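Local coordinates for protein SxtG (Microseira wollei, PDB 6U1R) that is an amidinotransferase of the saxitoxin biosynthetic pathway, probably moving an amidino group from donor to acceptor through a cysteine-bound intermediate, at residues P55-T60 and M151-R156; V207-P212 and G228-V233; T213-D218 and A262-T267; D218-G223 and T267-L272. All blocks are in the same frame, centred on the assembly; numbering follows the deposited sequence.

Interaction 1 (P55-T60 and M151-R156); sequences PINKWT and MADRNR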
loop_
_atom_site.group_PDB
_atom_site.type_symbol
_atom_site.label_atom_id
_atom_site.label_comp_id
_atom_site.label_asym_id
_atom_site.label_seq_id
_atom_site.Cartn_x
_atom_site.Cartn_y
_atom_site.Cartn_z
ATOM N N PRO A 55 -17.949 0.913 12.193
ATOM C CA PRO A 55 -19.229 1.042 11.494
ATOM C C PRO A 55 -19.554 -0.171 10.610
ATOM O O PRO A 55 -20.529 -0.057 9.865
ATOM C CB PRO A 55 -19.017 2.287 10.633
ATOM C CG PRO A 55 -17.584 2.182 10.238
ATOM C CD PRO A 55 -16.863 1.523 11.411
ATOM N N ILE A 56 -18.790 -1.272 10.707
ATOM C CA ILE A 56 -18.938 -2.434 9.813
ATOM C C ILE A 56 -19.597 -3.620 10.514
ATOM O O ILE A 56 -20.581 -4.175 10.017
ATOM C CB ILE A 56 -17.578 -2.850 9.219
ATOM C CG1 ILE A 56 -17.040 -1.758 8.297
ATOM C CG2 ILE A 56 -17.700 -4.183 8.460
ATOM C CD1 ILE A 56 -15.623 -1.961 7.971
ATOM N N ASN A 57 -19.005 -4.092 11.614
ATOM C CA ASN A 57 -19.262 -5.461 12.040
ATOM C C ASN A 57 -20.677 -5.671 12.560
ATOM O O ASN A 57 -21.162 -6.807 12.559
ATOM C CB ASN A 57 -18.232 -5.863 13.067
ATOM C CG ASN A 57 -16.862 -5.954 12.449
ATOM O OD1 ASN A 57 -16.731 -6.420 11.310
ATOM N ND2 ASN A 57 -15.853 -5.456 13.142
ATOM N N LYS A 58 -21.366 -4.623 12.976
ATOM C CA LYS A 58 -22.751 -4.839 13.378
ATOM C C LYS A 58 -23.590 -5.416 12.240
ATOM O O LYS A 58 -24.628 -6.033 12.496
ATOM C CB LYS A 58 -23.371 -3.543 13.897
ATOM C CG LYS A 58 -23.622 -2.476 12.863
ATOM C CD LYS A 58 -24.087 -1.209 13.578
ATOM C CE LYS A 58 -24.495 -0.107 12.624
ATOM N NZ LYS A 58 -25.112 1.028 13.405
ATOM N N TRP A 59 -23.153 -5.263 10.994
ATOM C CA TRP A 59 -23.912 -5.763 9.854
ATOM C C TRP A 59 -23.560 -7.204 9.494
ATOM O O TRP A 59 -24.089 -7.735 8.508
ATOM C CB TRP A 59 -23.711 -4.826 8.654
ATOM C CG TRP A 59 -24.217 -3.440 8.961
ATOM C CD1 TRP A 59 -23.478 -2.315 9.110
ATOM C CD2 TRP A 59 -25.584 -3.062 9.203
ATOM N NE1 TRP A 59 -24.297 -1.247 9.429
ATOM C CE2 TRP A 59 -25.593 -1.680 9.481
ATOM C CE3 TRP A 59 -26.797 -3.759 9.198
ATOM C CZ2 TRP A 59 -26.771 -0.977 9.755
ATOM C CZ3 TRP A 59 -27.970 -3.059 9.473
ATOM C CH2 TRP A 59 -27.945 -1.680 9.744
ATOM N N THR A 60 -22.702 -7.855 10.272
ATOM C CA THR A 60 -22.495 -9.286 10.152
ATOM C C THR A 60 -23.440 -10.073 11.044
ATOM O O THR A 60 -23.285 -11.290 11.163
ATOM C CB THR A 60 -21.045 -9.648 10.485
ATOM O OG1 THR A 60 -20.753 -9.336 11.859
ATOM C CG2 THR A 60 -20.108 -8.885 9.589
ATOM N N MET A 151 -7.813 -2.560 3.647
ATOM C CA MET A 151 -8.951 -3.062 4.401
ATOM C C MET A 151 -9.874 -1.946 4.878
ATOM O O MET A 151 -9.422 -0.881 5.321
ATOM C CB MET A 151 -8.449 -3.890 5.586
ATOM C CG MET A 151 -7.595 -5.097 5.141
ATOM S SD MET A 151 -7.016 -6.111 6.536
ATOM C CE MET A 151 -8.477 -7.073 6.927
ATOM N N ALA A 152 -11.184 -2.205 4.794
ATOM C CA ALA A 152 -12.183 -1.188 5.151
ATOM C C ALA A 152 -12.346 -1.008 6.655
ATOM O O ALA A 152 -12.833 0.047 7.097
ATOM C CB ALA A 152 -13.540 -1.545 4.537
ATOM N N ASP A 153 -11.954 -2.001 7.450
ATOM C CA ASP A 153 -12.143 -1.942 8.898
ATOM C C ASP A 153 -11.013 -1.136 9.537
ATOM O O ASP A 153 -9.852 -1.572 9.572
ATOM C CB ASP A 153 -12.232 -3.358 9.459
ATOM C CG ASP A 153 -12.673 -3.381 10.914
ATOM O OD1 ASP A 153 -12.319 -2.435 11.646
ATOM O OD2 ASP A 153 -13.369 -4.338 11.315
ATOM N N ARG A 154 -11.359 0.061 10.031
ATOM C CA ARG A 154 -10.396 0.947 10.672
ATOM C C ARG A 154 -9.574 0.250 11.749
ATOM O O ARG A 154 -8.388 0.526 11.891
ATOM C CB ARG A 154 -11.129 2.145 11.286
ATOM C CG ARG A 154 -11.711 3.115 10.278
ATOM C CD ARG A 154 -12.678 4.053 10.985
ATOM N NE ARG A 154 -13.120 5.145 10.123
ATOM C CZ ARG A 154 -14.216 5.867 10.339
ATOM N NH1 ARG A 154 -14.998 5.603 11.397
ATOM N NH2 ARG A 154 -14.524 6.860 9.510
ATOM N N ASN A 155 -10.189 -0.626 12.548
ATOM C CA ASN A 155 -9.424 -1.257 13.621
ATOM C C ASN A 155 -8.348 -2.197 13.099
ATOM O O ASN A 155 -7.468 -2.596 13.867
ATOM C CB ASN A 155 -10.358 -2.010 14.555
ATOM C CG ASN A 155 -11.288 -1.091 15.301
ATOM O OD1 ASN A 155 -12.325 -0.705 14.779
ATOM N ND2 ASN A 155 -10.907 -0.708 16.530
ATOM N N ARG A 156 -8.408 -2.578 11.825
ATOM C CA ARG A 156 -7.432 -3.489 11.235
ATOM C C ARG A 156 -6.366 -2.769 10.409
ATOM O O ARG A 156 -5.595 -3.422 9.710
ATOM C CB ARG A 156 -8.180 -4.542 10.395
ATOM C CG ARG A 156 -9.356 -5.170 11.145
ATOM C CD ARG A 156 -9.967 -6.345 10.401
ATOM N NE ARG A 156 -9.120 -7.536 10.449
ATOM C CZ ARG A 156 -9.484 -8.729 9.994
ATOM N NH1 ARG A 156 -10.681 -8.895 9.456
ATOM N NH2 ARG A 156 -8.657 -9.763 10.111
HETATM O O HOH W 1 -14.523 -6.231 9.717
#
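Asp153 meets Ile56 and Asn57 with different parts of its side chain. Its CB lies 4.0 Å from Ile56 CD1, so the base of the acid is in apolar contact. CG stands anti to the backbone N (chi1 -170°), and the carboxylate reaches past Ile56 to Asn57. OD1 turns back to its own chain and accepts from Asn155 N at 2.9 Å, which makes an Asx turn. OD2 is the atom that crosses the contact. It accepts from Asn57 ND2 at 3.3 Å, with an angle of 147° at the hydrogen. The donor comes to the syn side, and the amide and carboxylate planes are 48° apart. A water completes the link by giving one hydrogen to Asp153 OD2 and one to Asn57 OD1, each at 2.7 Å from the water oxygen. ND2 of Asn57 has a stronger partner in the carbonyl of Ala52. Beside this polar bridge, Ile56 CD1 rests against Ala152 O at 3.5 Å and Ala152 CB at 4.0 Å. The contact is a mixed one, a polar bridge beside apolar packing, close to the predicted active site: the side chain of Ala152 is about 5 Å from that of Asp215. It joins helix 53-57 to the loop between strand 145-148 and helix 164-172. From the same loop, Arg154 and Asn155 pack on strand 125-126.

Interaction 2 (V207-P212 and G228-V233); sequences VTEFEP and GQKSHV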
loop_
_atom_site.group_PDB
_atom_site.type_symbol
_atom_site.label_atom_id
_atom_site.label_comp_id
_atom_site.label_asym_id
_atom_site.label_seq_id
_atom_site.Cartn_x
_atom_site.Cartn_y
_atom_site.Cartn_z
ATOM N N VAL A 207 -20.337 -0.702 2.803
ATOM C CA VAL A 207 -19.315 0.142 2.185
ATOM C C VAL A 207 -19.869 0.787 0.923
ATOM O O VAL A 207 -20.733 0.225 0.223
ATOM C CB VAL A 207 -18.007 -0.609 1.866
ATOM C CG1 VAL A 207 -17.167 -0.810 3.134
ATOM C CG2 VAL A 207 -18.271 -1.898 1.145
ATOM N N THR A 208 -19.372 1.988 0.647
ATOM C CA THR A 208 -19.740 2.803 -0.501
ATOM C C THR A 208 -18.684 2.632 -1.585
ATOM O O THR A 208 -17.826 1.737 -1.510
ATOM C CB THR A 208 -19.847 4.276 -0.106
ATOM O OG1 THR A 208 -18.532 4.763 0.205
ATOM C CG2 THR A 208 -20.755 4.462 1.095
ATOM N N GLU A 209 -18.718 3.515 -2.591
ATOM C CA GLU A 209 -17.699 3.557 -3.640
ATOM C C GLU A 209 -16.790 4.776 -3.516
ATOM O O GLU A 209 -16.269 5.285 -4.512
ATOM C CB GLU A 209 -18.359 3.511 -5.019
ATOM C CG GLU A 209 -19.104 2.190 -5.303
ATOM C CD GLU A 209 -18.189 0.966 -5.297
ATOM O OE1 GLU A 209 -17.014 1.091 -5.703
ATOM O OE2 GLU A 209 -18.665 -0.128 -4.905
ATOM N N PHE A 210 -16.565 5.246 -2.288
ATOM C CA PHE A 210 -15.702 6.404 -2.080
ATOM C C PHE A 210 -14.246 6.106 -2.462
ATOM O O PHE A 210 -13.594 6.926 -3.121
ATOM C CB PHE A 210 -15.850 6.848 -0.625
ATOM C CG PHE A 210 -14.799 7.797 -0.147
ATOM C CD1 PHE A 210 -14.816 9.129 -0.534
ATOM C CD2 PHE A 210 -13.820 7.366 0.729
ATOM C CE1 PHE A 210 -13.855 10.006 -0.072
ATOM C CE2 PHE A 210 -12.858 8.226 1.185
ATOM C CZ PHE A 210 -12.874 9.559 0.788
ATOM N N GLU A 211 -13.715 4.953 -2.061
ATOM C CA GLU A 211 -12.327 4.614 -2.345
ATOM C C GLU A 211 -12.170 3.100 -2.392
ATOM O O GLU A 211 -13.026 2.366 -1.891
ATOM C CB GLU A 211 -11.384 5.211 -1.297
ATOM C CG GLU A 211 -11.473 4.510 0.034
ATOM C CD GLU A 211 -10.755 5.265 1.126
ATOM O OE1 GLU A 211 -9.731 5.940 0.843
ATOM O OE2 GLU A 211 -11.246 5.174 2.264
ATOM N N PRO A 212 -11.072 2.601 -2.970
ATOM C CA PRO A 212 -10.892 1.140 -3.096
ATOM C C PRO A 212 -10.658 0.474 -1.746
ATOM O O PRO A 212 -9.711 0.828 -1.039
ATOM C CB PRO A 212 -9.655 1.010 -3.992
ATOM C CG PRO A 212 -9.461 2.320 -4.645
ATOM C CD PRO A 212 -10.090 3.359 -3.768
ATOM N N GLY A 228 -14.333 -13.700 -6.636
ATOM C CA GLY A 228 -14.538 -12.801 -5.517
ATOM C C GLY A 228 -16.006 -12.451 -5.370
ATOM O O GLY A 228 -16.846 -12.861 -6.177
ATOM N N GLN A 229 -16.297 -11.692 -4.320
ATOM C CA GLN A 229 -17.629 -11.146 -4.102
ATOM C C GLN A 229 -17.507 -9.741 -3.529
ATOM O O GLN A 229 -16.543 -9.423 -2.835
ATOM C CB GLN A 229 -18.446 -12.012 -3.123
ATOM C CG GLN A 229 -17.761 -12.128 -1.755
ATOM C CD GLN A 229 -18.579 -12.841 -0.693
ATOM O OE1 GLN A 229 -19.568 -13.520 -0.991
ATOM N NE2 GLN A 229 -18.158 -12.694 0.572
ATOM N N LYS A 230 -18.509 -8.909 -3.810
ATOM C CA LYS A 230 -18.759 -7.729 -2.991
ATOM C C LYS A 230 -19.256 -8.158 -1.608
ATOM O O LYS A 230 -19.856 -9.219 -1.451
ATOM C CB LYS A 230 -19.792 -6.825 -3.671
ATOM C CG LYS A 230 -19.304 -6.193 -4.996
ATOM C CD LYS A 230 -20.349 -5.253 -5.616
ATOM C CE LYS A 230 -20.301 -3.884 -4.959
ATOM N NZ LYS A 230 -21.306 -2.980 -5.555
ATOM N N SER A 231 -18.987 -7.339 -0.595
ATOM C CA SER A 231 -19.339 -7.683 0.784
ATOM C C SER A 231 -19.417 -6.403 1.599
ATOM O O SER A 231 -19.316 -5.303 1.060
ATOM C CB SER A 231 -18.312 -8.637 1.398
ATOM O OG SER A 231 -17.124 -7.930 1.638
ATOM N N HIS A 232 -19.586 -6.547 2.919
ATOM C CA HIS A 232 -19.551 -5.362 3.767
ATOM C C HIS A 232 -18.180 -4.701 3.848
ATOM O O HIS A 232 -18.108 -3.605 4.403
ATOM C CB HIS A 232 -20.055 -5.701 5.157
ATOM C CG HIS A 232 -21.533 -5.931 5.190
ATOM N ND1 HIS A 232 -22.437 -4.954 4.834
ATOM C CD2 HIS A 232 -22.265 -7.030 5.487
ATOM C CE1 HIS A 232 -23.663 -5.430 4.939
ATOM N NE2 HIS A 232 -23.589 -6.688 5.337
ATOM N N VAL A 233 -17.114 -5.295 3.304
ATOM C CA VAL A 233 -15.808 -4.649 3.293
ATOM C C VAL A 233 -15.197 -4.508 1.897
ATOM O O VAL A 233 -14.262 -3.712 1.740
ATOM C CB VAL A 233 -14.810 -5.368 4.231
ATOM C CG1 VAL A 233 -15.317 -5.339 5.664
ATOM C CG2 VAL A 233 -14.555 -6.796 3.763
HETATM O O HOH W 2 -21.181 -0.675 -4.080
#
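Val207 and His232 bring the two backbones nearest, with CA atoms 5.7 Å apart, and no hydrogen bond links the two segments. Each segment carries an ST turn. Thr208 OG1 accepts from Phe210 N in one, and Ser231 OG accepts from Val233 N in the other. The second turn lies in the loop after strand 225-229, which belongs to a three-stranded sheet of the α/β-propeller fold known for amidinotransferases. Val207 carries the apolar part of the contact. Its CB points toward segment 228-233, and its two methyls lie over successive carbonyl oxygens. CG2 sits between the backbone N and the carbonyl carbon and comes to 3.6 Å from Ser231 O. The side chains of Ser231, His232 and Val233 start away from Val207, so it meets their backbone. Ser231 OG is also hydrogen-bonded to Asp218.

Glu209 and Lys230, both exposed, cross at about a right angle. Glu209 bends at chi2 (-62°) and Lys230 at chi3 (81°). Their salt bridge is long, with Glu209 OE2 3.9 Å from Lys230 NZ. A water bridges the two, donating to Glu209 OE2 and accepting from Lys230 NZ. The carboxylate of Glu209 is held more firmly by the backbone N atoms of Ser236 and Leu237, at the start of helix 236-245. Phe210 makes a cation-pi contact with Lys168 of the second subunit. The tightest approach is that of Val207 CG1 to His232 O, 3.2 Å, which buries a carbonyl oxygen that has no hydrogen-bond partner in the model.

Interaction 3 (T213-D218 and A262-T267); sequences TFDAAD and ALHIDT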
loop_
_atom_site.group_PDB
_atom_site.type_symbol
_atom_site.label_atom_id
_atom_site.label_comp_id
_atom_site.label_asym_id
_atom_site.label_seq_id
_atom_site.Cartn_x
_atom_site.Cartn_y
_atom_site.Cartn_z
ATOM N N THR A 213 -11.488 -0.526 -1.410
ATOM C CA THR A 213 -11.261 -1.379 -0.245
ATOM C C THR A 213 -11.585 -2.826 -0.596
ATOM O O THR A 213 -12.531 -3.110 -1.349
ATOM C CB THR A 213 -12.083 -0.968 1.016
ATOM O OG1 THR A 213 -13.495 -0.984 0.750
ATOM C CG2 THR A 213 -11.678 0.405 1.509
ATOM N N PHE A 214 -10.770 -3.733 -0.070
ATOM C CA PHE A 214 -11.121 -5.148 -0.085
ATOM C C PHE A 214 -10.349 -5.879 1.003
ATOM O O PHE A 214 -9.269 -5.449 1.426
ATOM C CB PHE A 214 -10.868 -5.802 -1.464
ATOM C CG PHE A 214 -9.412 -5.919 -1.867
ATOM C CD1 PHE A 214 -8.641 -6.994 -1.429
ATOM C CD2 PHE A 214 -8.826 -4.985 -2.712
ATOM C CE1 PHE A 214 -7.326 -7.117 -1.812
ATOM C CE2 PHE A 214 -7.494 -5.110 -3.109
ATOM C CZ PHE A 214 -6.747 -6.172 -2.663
ATOM N N ASP A 215 -10.948 -6.978 1.465
ATOM C CA ASP A 215 -10.270 -7.978 2.277
ATOM C C ASP A 215 -9.841 -9.123 1.366
ATOM O O ASP A 215 -10.598 -9.547 0.479
ATOM C CB ASP A 215 -11.189 -8.543 3.363
ATOM C CG ASP A 215 -11.348 -7.623 4.567
ATOM O OD1 ASP A 215 -11.052 -6.418 4.458
ATOM O OD2 ASP A 215 -11.785 -8.122 5.625
ATOM N N ALA A 216 -8.651 -9.661 1.614
ATOM C CA ALA A 216 -8.151 -10.709 0.734
ATOM C C ALA A 216 -9.037 -11.946 0.791
ATOM O O ALA A 216 -9.158 -12.678 -0.198
ATOM C CB ALA A 216 -6.709 -11.048 1.116
ATOM N N ALA A 217 -9.677 -12.187 1.926
ATOM C CA ALA A 217 -10.479 -13.395 2.078
ATOM C C ALA A 217 -11.842 -13.300 1.405
ATOM O O ALA A 217 -12.611 -14.272 1.471
ATOM C CB ALA A 217 -10.650 -13.716 3.559
ATOM N N ASP A 218 -12.161 -12.185 0.735
ATOM C CA ASP A 218 -13.304 -12.163 -0.177
ATOM C C ASP A 218 -12.971 -12.755 -1.556
ATOM O O ASP A 218 -13.819 -12.679 -2.467
ATOM C CB ASP A 218 -13.841 -10.733 -0.345
ATOM C CG ASP A 218 -14.869 -10.365 0.717
ATOM O OD1 ASP A 218 -15.718 -11.229 1.037
ATOM O OD2 ASP A 218 -14.806 -9.223 1.234
ATOM N N ALA A 262 -22.751 -10.739 4.441
ATOM C CA ALA A 262 -21.582 -11.263 3.742
ATOM C C ALA A 262 -20.318 -10.518 4.133
ATOM O O ALA A 262 -20.260 -9.285 4.086
ATOM C CB ALA A 262 -21.779 -11.184 2.226
ATOM N N LEU A 263 -19.283 -11.297 4.481
ATOM C CA LEU A 263 -17.972 -10.767 4.831
ATOM C C LEU A 263 -17.012 -11.959 4.737
ATOM O O LEU A 263 -17.024 -12.831 5.610
ATOM C CB LEU A 263 -17.987 -10.141 6.220
ATOM C CG LEU A 263 -16.749 -9.498 6.856
ATOM C CD1 LEU A 263 -15.660 -9.131 5.914
ATOM C CD2 LEU A 263 -17.190 -8.241 7.606
ATOM N N HIS A 264 -16.265 -12.015 3.637
ATOM C CA HIS A 264 -15.357 -13.097 3.255
ATOM C C HIS A 264 -16.114 -14.207 2.539
ATOM O O HIS A 264 -17.291 -14.459 2.821
ATOM C CB HIS A 264 -14.562 -13.630 4.459
ATOM C CG HIS A 264 -13.803 -12.553 5.165
ATOM N ND1 HIS A 264 -13.528 -12.584 6.516
ATOM C CD2 HIS A 264 -13.296 -11.383 4.703
ATOM C CE1 HIS A 264 -12.895 -11.474 6.857
ATOM N NE2 HIS A 264 -12.721 -10.739 5.772
ATOM N N ILE A 265 -15.453 -14.812 1.553
ATOM C CA ILE A 265 -16.086 -15.765 0.640
ATOM C C ILE A 265 -15.818 -17.224 1.026
ATOM O O ILE A 265 -16.417 -18.139 0.422
ATOM C CB ILE A 265 -15.624 -15.473 -0.809
ATOM C CG1 ILE A 265 -16.651 -15.951 -1.857
ATOM C CG2 ILE A 265 -14.206 -16.043 -1.088
ATOM C CD1 ILE A 265 -16.319 -15.479 -3.307
ATOM N N ASP A 266 -14.960 -17.477 2.017
ATOM C CA ASP A 266 -14.464 -18.828 2.244
ATOM C C ASP A 266 -15.348 -19.642 3.206
ATOM O O ASP A 266 -14.892 -20.651 3.760
ATOM C CB ASP A 266 -12.974 -18.810 2.668
ATOM C CG ASP A 266 -12.630 -17.863 3.816
ATOM O OD1 ASP A 266 -13.449 -17.029 4.229
ATOM O OD2 ASP A 266 -11.450 -17.955 4.295
ATOM N N THR A 267 -16.622 -19.255 3.364
ATOM C CA THR A 267 -17.691 -20.178 3.735
ATOM C C THR A 267 -18.782 -20.224 2.669
ATOM O O THR A 267 -19.858 -20.783 2.923
ATOM C CB THR A 267 -18.325 -19.830 5.093
ATOM O OG1 THR A 267 -18.925 -18.537 5.058
ATOM C CG2 THR A 267 -17.307 -19.876 6.201
#
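The imidazole of His264 lies between two methyl groups, Ala217 CB over one face and Leu263 CD1 over the other. The Ala217 methyl makes a CH-pi contact, with CB 4.0 Å from the ring centroid. At the ring edge, His264 NE2 donates to Asp215 OD2 at 2.8 Å. This bond is nearly straight (167°) and stays close to the ring plane. It uses the anti lone pair of OD2, and the carboxylate is turned 31° from the ring. Together the two methyls and this bond probably fix the rotation of the ring. Asp215 and His264 are both predicted active-site residues, so the contact probably forms part of the catalytic centre.

The backbones of the two loops are also joined. Ile265 N donates to Ala217 O at 2.9 Å. His264 N makes only a weak bond to Asp218 OD1, with an angle of 126°. Asp218 has stronger partners, among them Thr234 and Gln229. The side chain of Asp266, hydrogen-bonded to His367, is about 4 Å from that of Cys368, predicted to carry the amidino-cysteine intermediate. The two loops meet just before strands 219-222 and 269-273, and helix 135-138 packs on Ala217, His264 and Asp266.

Interaction 4 (D218-G223 and T267-L272); sequences DFVRCG and TTLMPL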
loop_
_atom_site.group_PDB
_atom_site.type_symbol
_atom_site.label_atom_id
_atom_site.label_comp_id
_atom_site.label_asym_id
_atom_site.label_seq_id
_atom_site.Cartn_x
_atom_site.Cartn_y
_atom_site.Cartn_z
ATOM N N ASP A 218 -12.161 -12.185 0.735
ATOM C CA ASP A 218 -13.304 -12.163 -0.177
ATOM C C ASP A 218 -12.971 -12.755 -1.556
ATOM O O ASP A 218 -13.819 -12.679 -2.467
ATOM C CB ASP A 218 -13.841 -10.733 -0.345
ATOM C CG ASP A 218 -14.869 -10.365 0.717
ATOM O OD1 ASP A 218 -15.718 -11.229 1.037
ATOM O OD2 ASP A 218 -14.806 -9.223 1.234
ATOM N N PHE A 219 -11.785 -13.364 -1.706
ATOM C CA PHE A 219 -11.341 -13.978 -2.955
ATOM C C PHE A 219 -10.795 -15.382 -2.710
ATOM O O PHE A 219 -10.196 -15.655 -1.663
ATOM C CB PHE A 219 -10.265 -13.126 -3.638
ATOM C CG PHE A 219 -10.711 -11.726 -3.927
ATOM C CD1 PHE A 219 -10.583 -10.734 -2.968
ATOM C CD2 PHE A 219 -11.283 -11.406 -5.143
ATOM C CE1 PHE A 219 -11.004 -9.459 -3.217
ATOM C CE2 PHE A 219 -11.696 -10.110 -5.402
ATOM C CZ PHE A 219 -11.568 -9.139 -4.437
ATOM N N VAL A 220 -11.030 -16.281 -3.677
ATOM C CA VAL A 220 -10.404 -17.602 -3.697
ATOM C C VAL A 220 -9.762 -17.806 -5.064
ATOM O O VAL A 220 -10.208 -17.242 -6.068
ATOM C CB VAL A 220 -11.400 -18.742 -3.379
ATOM C CG1 VAL A 220 -11.683 -18.775 -1.900
ATOM C CG2 VAL A 220 -12.694 -18.577 -4.177
ATOM N N ARG A 221 -8.690 -18.610 -5.098
ATOM C CA ARG A 221 -7.749 -18.636 -6.224
ATOM C C ARG A 221 -7.778 -19.960 -6.981
ATOM O O ARG A 221 -7.566 -21.023 -6.382
ATOM C CB ARG A 221 -6.333 -18.377 -5.708
ATOM C CG ARG A 221 -6.129 -16.934 -5.143
ATOM C CD ARG A 221 -4.884 -16.779 -4.281
ATOM N NE ARG A 221 -4.934 -17.790 -3.237
ATOM C CZ ARG A 221 -3.978 -18.664 -2.962
ATOM N NH1 ARG A 221 -2.786 -18.614 -3.567
ATOM N NH2 ARG A 221 -4.221 -19.595 -2.051
ATOM N N CYS A 222 -7.966 -19.879 -8.310
ATOM C CA CYS A 222 -7.954 -21.042 -9.216
ATOM C C CYS A 222 -7.012 -20.804 -10.402
ATOM O O CYS A 222 -7.418 -20.849 -11.564
ATOM C CB CYS A 222 -9.343 -21.356 -9.765
ATOM S SG CYS A 222 -10.533 -21.804 -8.495
ATOM N N GLY A 223 -5.743 -20.586 -10.111
ATOM C CA GLY A 223 -4.788 -20.277 -11.173
ATOM C C GLY A 223 -5.100 -18.941 -11.809
ATOM O O GLY A 223 -5.248 -17.924 -11.118
ATOM N N THR A 267 -16.622 -19.255 3.364
ATOM C CA THR A 267 -17.691 -20.178 3.735
ATOM C C THR A 267 -18.782 -20.224 2.669
ATOM O O THR A 267 -19.858 -20.783 2.923
ATOM C CB THR A 267 -18.325 -19.830 5.093
ATOM O OG1 THR A 267 -18.925 -18.537 5.058
ATOM C CG2 THR A 267 -17.307 -19.876 6.201
ATOM N N THR A 268 -18.515 -19.689 1.471
ATOM C CA THR A 268 -19.485 -19.578 0.386
ATOM C C THR A 268 -19.065 -20.364 -0.844
ATOM O O THR A 268 -19.870 -21.158 -1.383
ATOM C CB THR A 268 -19.693 -18.090 0.018
ATOM O OG1 THR A 268 -20.238 -17.365 1.140
ATOM C CG2 THR A 268 -20.614 -17.929 -1.202
ATOM N N LEU A 269 -17.818 -20.181 -1.293
ATOM C CA LEU A 269 -17.310 -20.751 -2.542
ATOM C C LEU A 269 -15.880 -21.199 -2.266
ATOM O O LEU A 269 -15.000 -20.348 -2.082
ATOM C CB LEU A 269 -17.360 -19.708 -3.660
ATOM C CG LEU A 269 -17.169 -20.205 -5.092
ATOM C CD1 LEU A 269 -18.435 -20.844 -5.642
ATOM C CD2 LEU A 269 -16.698 -19.072 -5.978
ATOM N N MET A 270 -15.641 -22.511 -2.252
ATOM C CA MET A 270 -14.342 -23.070 -1.872
ATOM C C MET A 270 -13.835 -24.068 -2.912
ATOM O O MET A 270 -14.241 -25.245 -2.911
ATOM C CB MET A 270 -14.424 -23.711 -0.498
ATOM C CG MET A 270 -14.556 -22.639 0.597
ATOM S SD MET A 270 -13.023 -21.702 0.716
ATOM C CE MET A 270 -12.127 -22.727 1.913
ATOM N N PRO A 271 -12.927 -23.646 -3.785
ATOM C CA PRO A 271 -12.238 -24.600 -4.665
ATOM C C PRO A 271 -11.469 -25.615 -3.834
ATOM O O PRO A 271 -10.710 -25.252 -2.932
ATOM C CB PRO A 271 -11.294 -23.709 -5.488
ATOM C CG PRO A 271 -11.848 -22.312 -5.332
ATOM C CD PRO A 271 -12.465 -22.265 -3.982
ATOM N N LEU A 272 -11.653 -26.897 -4.146
ATOM C CA LEU A 272 -10.945 -27.955 -3.425
ATOM C C LEU A 272 -9.861 -28.643 -4.243
ATOM O O LEU A 272 -8.877 -29.091 -3.665
ATOM C CB LEU A 272 -11.925 -29.027 -2.934
ATOM C CG LEU A 272 -13.058 -28.537 -2.024
ATOM C CD1 LEU A 272 -13.892 -29.714 -1.548
ATOM C CD2 LEU A 272 -12.518 -27.746 -0.845
#
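Two three-stranded sheets meet here, an arrangement consistent with neighbouring modules of the α/β-propeller of amidinotransferases. The contact is made by an outermost strand of each sheet, 219-222 and 269-273. Their segments 219-222 and 269-272 run the same way, 25° apart, with axes 7.3 Å from each other. That gap is too wide for backbone pairing, and the strands meet through side chains.

Val220 and Pro271 both point into the gap and cross obliquely. Val220 CG2 lies 3.7 Å from Pro271 CD, and CB is equally near that carbon. The same methyl covers the backbone of the other strand, 3.6 Å from Leu269 O. Two residues on, Cys222 SG lies against the proline ring, 3.5 Å from Pro271 CG and 3.6 Å from Pro271 CB. Met270 starts away from the contact. Its chain bends at chi2 (-68°) and chi3 (-89°), and its SD still lies 4.1 Å from Val220 CG1. Leu269 CD2 adds a looser touch on Val220 CG2, at 4.4 Å. Phe227, from strand 225-229, also packs on Val220, Cys222 and Leu269. Phe219 and Arg221 face the other side of their strand, where Arg221 forms a salt bridge with Asp372.

No hydrogen bond crosses the contact. Val220 and Met270 make their backbone bonds within their own sheets, to Phe227 and Leu278. Leu269 O is buried with no partner in the model. The two sheets are therefore probably held together here by close apolar packing, in which Val220 and Pro271 bury the largest areas.

Overall arrangement
Interaction 1 closes along the chain before the others open. Interactions 2, 3 and 4 interleave, their segments alternating from residue 207 to 272. Interaction 3 is the most central, about 5 Å from the chain centre. The centres of interactions 2 and 4 are each about 10 Å from that of interaction 3, and that of interaction 1 about 12 Å. Interactions 1 and 4 lie on opposite sides of the chain centre, with centres about 22 Å apart. Interactions 3 and 4 share Asp218 and Thr267, so the two loops that carry the predicted active-site residues Asp215 and His264 lead into the two packed strands. Interactions 2 and 4 reach the same sheet through strands 225-229 and 219-222. Through Asp218, interactions 2 and 3 also touch, which ties that sheet to these loops.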